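Local coordinates for protein metallo-beta-lactamase (Simiduia agarivorans, PDB 6MFI) that probably hydrolyses the amide bond of beta-lactam antibiotics as a subclass B3 metallo-beta-lactamase with two zinc ions in its active site, at residues H110-H115 against E147-A152; H188-L193 against P228-A233. One frame throughout, in Å; residues are numbered along the deposited sequence.

Contact 1. Residues H110-H115 against E147-A152; sequences HEHIDH and EDDPQA. With ZN (zinc ion), chain C; ZN (zinc ion), chain B.
His112 reaches Asp149 from within the HxHxDH signature of the metallo-beta-lactamase superfamily, here His110-Glu111-His112-Ile113-Asp114-His115, and the pair is a worked example of a second-shell carboxylate orienting a metal ligand. ND1 of His112 binds one zinc ion at 2.0 Å, while the other ring nitrogen gives its hydrogen to Asp149: NE2 to OD2 is 2.9 Å, with an N-H...O angle of 161°. The carboxylate oxygen lies near the ring plane and accepts through its syn lone pair. Held at both nitrogens, the imidazole has its rotation fixed, and the carboxylate would probably make it a more electron-rich ligand. Asp149 is steadied in turn by its own loop. With CG anti to the backbone N (chi1 -157°), OD2 takes a second bond through its anti lone pair from Gln151 N at 3.2 Å, closing an Asx turn at the start of a type I beta turn.

On this buried side Glu111 CG also comes near Asp149 OD1. Glu111 OE1 lies 4.5 Å from Asp149 OD1, a like-charge approach probably eased because the glutamate carboxylate accepts hydrogen bonds from Gly191 and Thr189. The solvent side, at Gln151, is looser. There no hydrogen bond forms between the exposed amide and the ring; Gln151 OE1 lies obliquely 3.4 Å from His112 CE1, and the amide plane stands 78° from the imidazole. Past His112, at the N-cap position of the short helix 113-116, Asp114 and His115 bind the second zinc ion together with His253. A single water joins the two metals, its oxygen 2.0 Å from each zinc ion.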
loop_
_atom_site.group_PDB
_atom_site.type_symbol
_atom_site.label_atom_id
_atom_site.label_comp_id
_atom_site.label_asym_id
_atom_site.label_seq_id
_atom_site.Cartn_x
_atom_site.Cartn_y
_atom_site.Cartn_z
ATOM N N HIS A 110 -5.031 1.978 0.602
ATOM C CA HIS A 110 -6.251 2.771 0.596
ATOM C C HIS A 110 -7.132 2.325 -0.563
ATOM O O HIS A 110 -6.677 1.674 -1.506
ATOM C CB HIS A 110 -5.960 4.277 0.526
ATOM C CG HIS A 110 -5.254 4.709 -0.720
ATOM N ND1 HIS A 110 -3.889 4.887 -0.777
ATOM C CD2 HIS A 110 -5.727 5.024 -1.949
ATOM C CE1 HIS A 110 -3.550 5.282 -1.992
ATOM N NE2 HIS A 110 -4.646 5.374 -2.722
ATOM N N GLU A 111 -8.408 2.699 -0.480
ATOM C CA GLU A 111 -9.475 2.128 -1.303
ATOM C C GLU A 111 -9.627 2.808 -2.658
ATOM O O GLU A 111 -10.752 3.022 -3.120
ATOM C CB GLU A 111 -10.788 2.176 -0.526
ATOM C CG GLU A 111 -11.188 3.569 -0.048
ATOM C CD GLU A 111 -10.582 3.945 1.293
ATOM O OE1 GLU A 111 -11.233 4.698 2.046
ATOM O OE2 GLU A 111 -9.456 3.493 1.593
ATOM N N HIS A 112 -8.532 3.150 -3.328
ATOM C CA HIS A 112 -8.614 3.695 -4.675
ATOM C C HIS A 112 -8.450 2.582 -5.705
ATOM O O HIS A 112 -7.839 1.545 -5.434
ATOM C CB HIS A 112 -7.559 4.781 -4.891
ATOM C CG HIS A 112 -7.978 6.132 -4.403
ATOM N ND1 HIS A 112 -7.189 7.254 -4.544
ATOM C CD2 HIS A 112 -9.106 6.543 -3.775
ATOM C CE1 HIS A 112 -7.811 8.296 -4.023
ATOM N NE2 HIS A 112 -8.976 7.892 -3.550
ATOM N N ILE A 113 -9.005 2.816 -6.897
ATOM C CA ILE A 113 -9.096 1.764 -7.909
ATOM C C ILE A 113 -7.716 1.297 -8.355
ATOM O O ILE A 113 -7.540 0.133 -8.733
ATOM C CB ILE A 113 -9.943 2.250 -9.105
ATOM C CG1 ILE A 113 -10.128 1.128 -10.130
ATOM C CG2 ILE A 113 -9.313 3.477 -9.750
ATOM C CD1 ILE A 113 -10.901 1.542 -11.363
ATOM N N ASP A 114 -6.714 2.178 -8.314
ATOM C CA ASP A 114 -5.385 1.784 -8.763
ATOM C C ASP A 114 -4.667 0.882 -7.769
ATOM O O ASP A 114 -3.582 0.384 -8.087
ATOM C CB ASP A 114 -4.530 3.021 -9.052
ATOM C CG ASP A 114 -4.470 3.978 -7.881
ATOM O OD1 ASP A 114 -5.524 4.233 -7.265
ATOM O OD2 ASP A 114 -3.366 4.479 -7.581
ATOM N N HIS A 115 -5.238 0.651 -6.589
ATOM C CA HIS A 115 -4.620 -0.201 -5.582
ATOM C C HIS A 115 -5.470 -1.393 -5.172
ATOM O O HIS A 115 -4.910 -2.423 -4.791
ATOM C CB HIS A 115 -4.280 0.617 -4.326
ATOM C CG HIS A 115 -3.390 1.790 -4.594
ATOM N ND1 HIS A 115 -2.098 1.655 -5.055
ATOM C CD2 HIS A 115 -3.608 3.119 -4.472
ATOM C CE1 HIS A 115 -1.559 2.852 -5.203
ATOM N NE2 HIS A 115 -2.453 3.758 -4.854
ATOM N N GLU A 147 -18.511 9.204 -0.191
ATOM C CA GLU A 147 -18.832 10.629 -0.177
ATOM C C GLU A 147 -17.652 11.472 0.305
ATOM O O GLU A 147 -17.342 12.512 -0.288
ATOM C CB GLU A 147 -20.081 10.880 0.678
ATOM C CG GLU A 147 -19.902 10.665 2.176
ATOM C CD GLU A 147 -20.676 11.665 3.009
ATOM O OE1 GLU A 147 -21.531 12.378 2.446
ATOM O OE2 GLU A 147 -20.417 11.750 4.229
ATOM N N ASP A 148 -16.976 11.040 1.367
ATOM C CA ASP A 148 -15.881 11.804 1.948
ATOM C C ASP A 148 -14.539 11.495 1.300
ATOM O O ASP A 148 -13.505 11.969 1.783
ATOM C CB ASP A 148 -15.807 11.555 3.456
ATOM C CG ASP A 148 -15.792 10.083 3.802
ATOM O OD1 ASP A 148 -16.238 9.267 2.967
ATOM O OD2 ASP A 148 -15.345 9.742 4.916
ATOM N N ASP A 149 -14.531 10.717 0.228
ATOM C CA ASP A 149 -13.293 10.459 -0.492
ATOM C C ASP A 149 -12.863 11.723 -1.229
ATOM O O ASP A 149 -13.659 12.296 -1.982
ATOM C CB ASP A 149 -13.473 9.306 -1.474
ATOM C CG ASP A 149 -12.163 8.636 -1.828
ATOM O OD1 ASP A 149 -11.937 7.496 -1.371
ATOM O OD2 ASP A 149 -11.361 9.251 -2.563
ATOM N N PRO A 150 -11.631 12.196 -1.028
ATOM C CA PRO A 150 -11.193 13.420 -1.720
ATOM C C PRO A 150 -11.269 13.325 -3.233
ATOM O O PRO A 150 -11.536 14.335 -3.895
ATOM C CB PRO A 150 -9.747 13.589 -1.234
ATOM C CG PRO A 150 -9.719 12.904 0.094
ATOM C CD PRO A 150 -10.643 11.730 -0.040
ATOM N N GLN A 151 -11.053 12.140 -3.805
ATOM C CA GLN A 151 -11.085 11.948 -5.249
ATOM C C GLN A 151 -12.397 11.328 -5.722
ATOM O O GLN A 151 -12.414 10.586 -6.710
ATOM C CB GLN A 151 -9.899 11.090 -5.692
ATOM C CG GLN A 151 -9.388 11.408 -7.089
ATOM C CD GLN A 151 -8.169 10.589 -7.463
ATOM O OE1 GLN A 151 -7.280 10.367 -6.643
ATOM N NE2 GLN A 151 -8.123 10.134 -8.711
ATOM N N ALA A 152 -13.500 11.622 -5.037
ATOM C CA ALA A 152 -14.798 11.092 -5.434
ATOM C C ALA A 152 -15.261 11.764 -6.720
ATOM O O ALA A 152 -15.417 12.989 -6.770
ATOM C CB ALA A 152 -15.820 11.302 -4.319
HETATM ZN ZN ZN C . -5.221 6.976 -4.122
HETATM ZN ZN ZN B . -2.744 5.613 -6.017
HETATM O O HOH W 1 -4.367 6.752 -5.895
#

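Contact 2. Residues H188-L193 against P228-A233; sequences HTPGAL and PEYLQA. With ZN (zinc ion), chain C.
Tyr230 sends its phenol from helix 228-242 against the backbone of the metal-binding loop 188-193, hydroxyl foremost. Its OH stops 3.1 Å from Thr189 C and also lies near the carbonyl carbon of His188, meeting mainly the peptide chain. The same hydroxyl is hydrogen-bonded to Gly187 O, immediately before the zinc ligand. Along one edge of the ring, CE1 sits 3.9 Å from Pro190 CA, which lies close to the ring plane; Pro190 CB adds a looser apolar contact. The torsion about CA-CB, with CG anti to the backbone N (chi1 -172°), carries the ring out from the helix to the loop.

One shell further out, Pro190 belongs to a type I beta turn, Thr189 to Ala192. The His188 side chain leaves its backbone away from the helix and binds zinc through NE2 at 2.0 Å, while its ND1 is bonded to Ser215 O. In this metallo-beta-lactamase the helix thus meets the backbone that directly follows the zinc ligand. Because Gly187 O can only accept, the phenol must donate its hydrogen there, and any influence of Tyr230 on the zinc ion would be indirect, through the loop.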
loop_
_atom_site.group_PDB
_atom_site.type_symbol
_atom_site.label_atom_id
_atom_site.label_comp_id
_atom_site.label_asym_id
_atom_site.label_seq_id
_atom_site.Cartn_x
_atom_site.Cartn_y
_atom_site.Cartn_z
ATOM N N HIS A 188 -5.617 10.944 2.409
ATOM C CA HIS A 188 -5.764 10.611 0.997
ATOM C C HIS A 188 -7.107 9.942 0.736
ATOM O O HIS A 188 -7.775 10.241 -0.261
ATOM C CB HIS A 188 -4.612 9.710 0.553
ATOM C CG HIS A 188 -4.610 9.410 -0.912
ATOM N ND1 HIS A 188 -4.129 10.294 -1.852
ATOM C CD2 HIS A 188 -5.032 8.322 -1.599
ATOM C CE1 HIS A 188 -4.253 9.764 -3.056
ATOM N NE2 HIS A 188 -4.798 8.568 -2.930
ATOM N N THR A 189 -7.510 9.034 1.615
ATOM C CA THR A 189 -8.829 8.423 1.626
ATOM C C THR A 189 -9.295 8.358 3.071
ATOM O O THR A 189 -8.477 8.431 3.994
ATOM C CB THR A 189 -8.825 7.009 1.025
ATOM O OG1 THR A 189 -8.094 6.127 1.885
ATOM C CG2 THR A 189 -8.203 7.001 -0.365
ATOM N N PRO A 190 -10.604 8.235 3.303
ATOM C CA PRO A 190 -11.076 8.095 4.691
ATOM C C PRO A 190 -10.589 6.829 5.376
ATOM O O PRO A 190 -10.357 6.847 6.591
ATOM C CB PRO A 190 -12.606 8.105 4.547
ATOM C CG PRO A 190 -12.870 7.803 3.105
ATOM C CD PRO A 190 -11.721 8.393 2.357
ATOM N N GLY A 191 -10.417 5.735 4.639
ATOM C CA GLY A 191 -10.045 4.474 5.254
ATOM C C GLY A 191 -8.660 3.976 4.897
ATOM O O GLY A 191 -8.435 2.764 4.824
ATOM N N ALA A 192 -7.723 4.895 4.679
ATOM C CA ALA A 192 -6.360 4.505 4.352
ATOM C C ALA A 192 -5.668 3.892 5.565
ATOM O O ALA A 192 -5.925 4.265 6.712
ATOM C CB ALA A 192 -5.563 5.708 3.850
ATOM N N LEU A 193 -4.776 2.942 5.296
ATOM C CA LEU A 193 -4.046 2.236 6.338
ATOM C C LEU A 193 -2.557 2.232 6.021
ATOM O O LEU A 193 -2.152 2.269 4.856
ATOM C CB LEU A 193 -4.539 0.788 6.492
ATOM C CG LEU A 193 -5.951 0.567 7.034
ATOM C CD1 LEU A 193 -6.218 -0.918 7.227
ATOM C CD2 LEU A 193 -6.155 1.322 8.337
ATOM N N PRO A 228 -12.680 20.226 8.386
ATOM C CA PRO A 228 -11.683 20.212 9.471
ATOM C C PRO A 228 -11.749 18.964 10.337
ATOM O O PRO A 228 -10.758 18.638 11.002
ATOM C CB PRO A 228 -12.012 21.478 10.275
ATOM C CG PRO A 228 -13.416 21.793 9.937
ATOM C CD PRO A 228 -13.628 21.344 8.523
ATOM N N GLU A 229 -12.878 18.252 10.344
ATOM C CA GLU A 229 -12.927 16.962 11.021
ATOM C C GLU A 229 -12.041 15.942 10.316
ATOM O O GLU A 229 -11.516 15.025 10.957
ATOM C CB GLU A 229 -14.375 16.474 11.097
ATOM C CG GLU A 229 -14.898 15.770 9.829
ATOM C CD GLU A 229 -15.342 16.735 8.741
ATOM O OE1 GLU A 229 -15.275 16.358 7.554
ATOM O OE2 GLU A 229 -15.704 17.880 9.062
ATOM N N TYR A 230 -11.813 16.125 9.016
ATOM C CA TYR A 230 -11.015 15.207 8.215
ATOM C C TYR A 230 -9.526 15.506 8.291
ATOM O O TYR A 230 -8.716 14.606 8.043
ATOM C CB TYR A 230 -11.492 15.269 6.762
ATOM C CG TYR A 230 -10.910 14.239 5.824
ATOM C CD1 TYR A 230 -11.249 12.897 5.935
ATOM C CD2 TYR A 230 -10.061 14.618 4.792
ATOM C CE1 TYR A 230 -10.734 11.958 5.063
ATOM C CE2 TYR A 230 -9.544 13.687 3.918
ATOM C CZ TYR A 230 -9.886 12.360 4.059
ATOM O OH TYR A 230 -9.375 11.432 3.189
ATOM N N LEU A 231 -9.150 16.739 8.635
ATOM C CA LEU A 231 -7.748 17.144 8.679
ATOM C C LEU A 231 -7.082 16.854 10.016
ATOM O O LEU A 231 -5.881 16.565 10.048
ATOM C CB LEU A 231 -7.613 18.639 8.360
ATOM C CG LEU A 231 -7.767 19.123 6.911
ATOM C CD1 LEU A 231 -9.132 18.813 6.309
ATOM C CD2 LEU A 231 -7.489 20.615 6.841
ATOM N N GLN A 232 -7.827 16.933 11.121
ATOM C CA GLN A 232 -7.253 16.595 12.420
ATOM C C GLN A 232 -6.895 15.116 12.489
ATOM O O GLN A 232 -5.862 14.748 13.063
ATOM C CB GLN A 232 -8.224 16.973 13.537
ATOM C CG GLN A 232 -8.526 18.461 13.610
ATOM C CD GLN A 232 -9.549 18.799 14.677
ATOM O OE1 GLN A 232 -9.885 19.965 14.883
ATOM N NE2 GLN A 232 -10.050 17.777 15.361
ATOM N N ALA A 233 -7.734 14.254 11.911
ATOM C CA ALA A 233 -7.386 12.844 11.807
ATOM C C ALA A 233 -6.263 12.636 10.801
ATOM O O ALA A 233 -5.440 11.728 10.965
ATOM C CB ALA A 233 -8.617 12.026 11.418
HETATM ZN ZN ZN C . -5.221 6.976 -4.122
HETATM O O HOH W 1 -4.367 6.752 -5.895
#

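Contacts 1 and 2 follow one another along the chain, their centres about 11 Å apart, and converge on the same zinc ion: His110 and His112 come from contact 1, His188 from contact 2. The water completes this site shared by the two contacts. Glu111 joins the two loops directly, with OE1 2.9 Å from Gly191 N and OE2 3.0 Å from Thr189 OG1, both probable hydrogen bonds. At the metal, His112 ND1 and His188 NE2 approach to 3.2 Å as neighbouring ligands. The general lesson is that residues distant in sequence build one metal site, while second-shell groups probably help to hold the ligand-bearing loops in place.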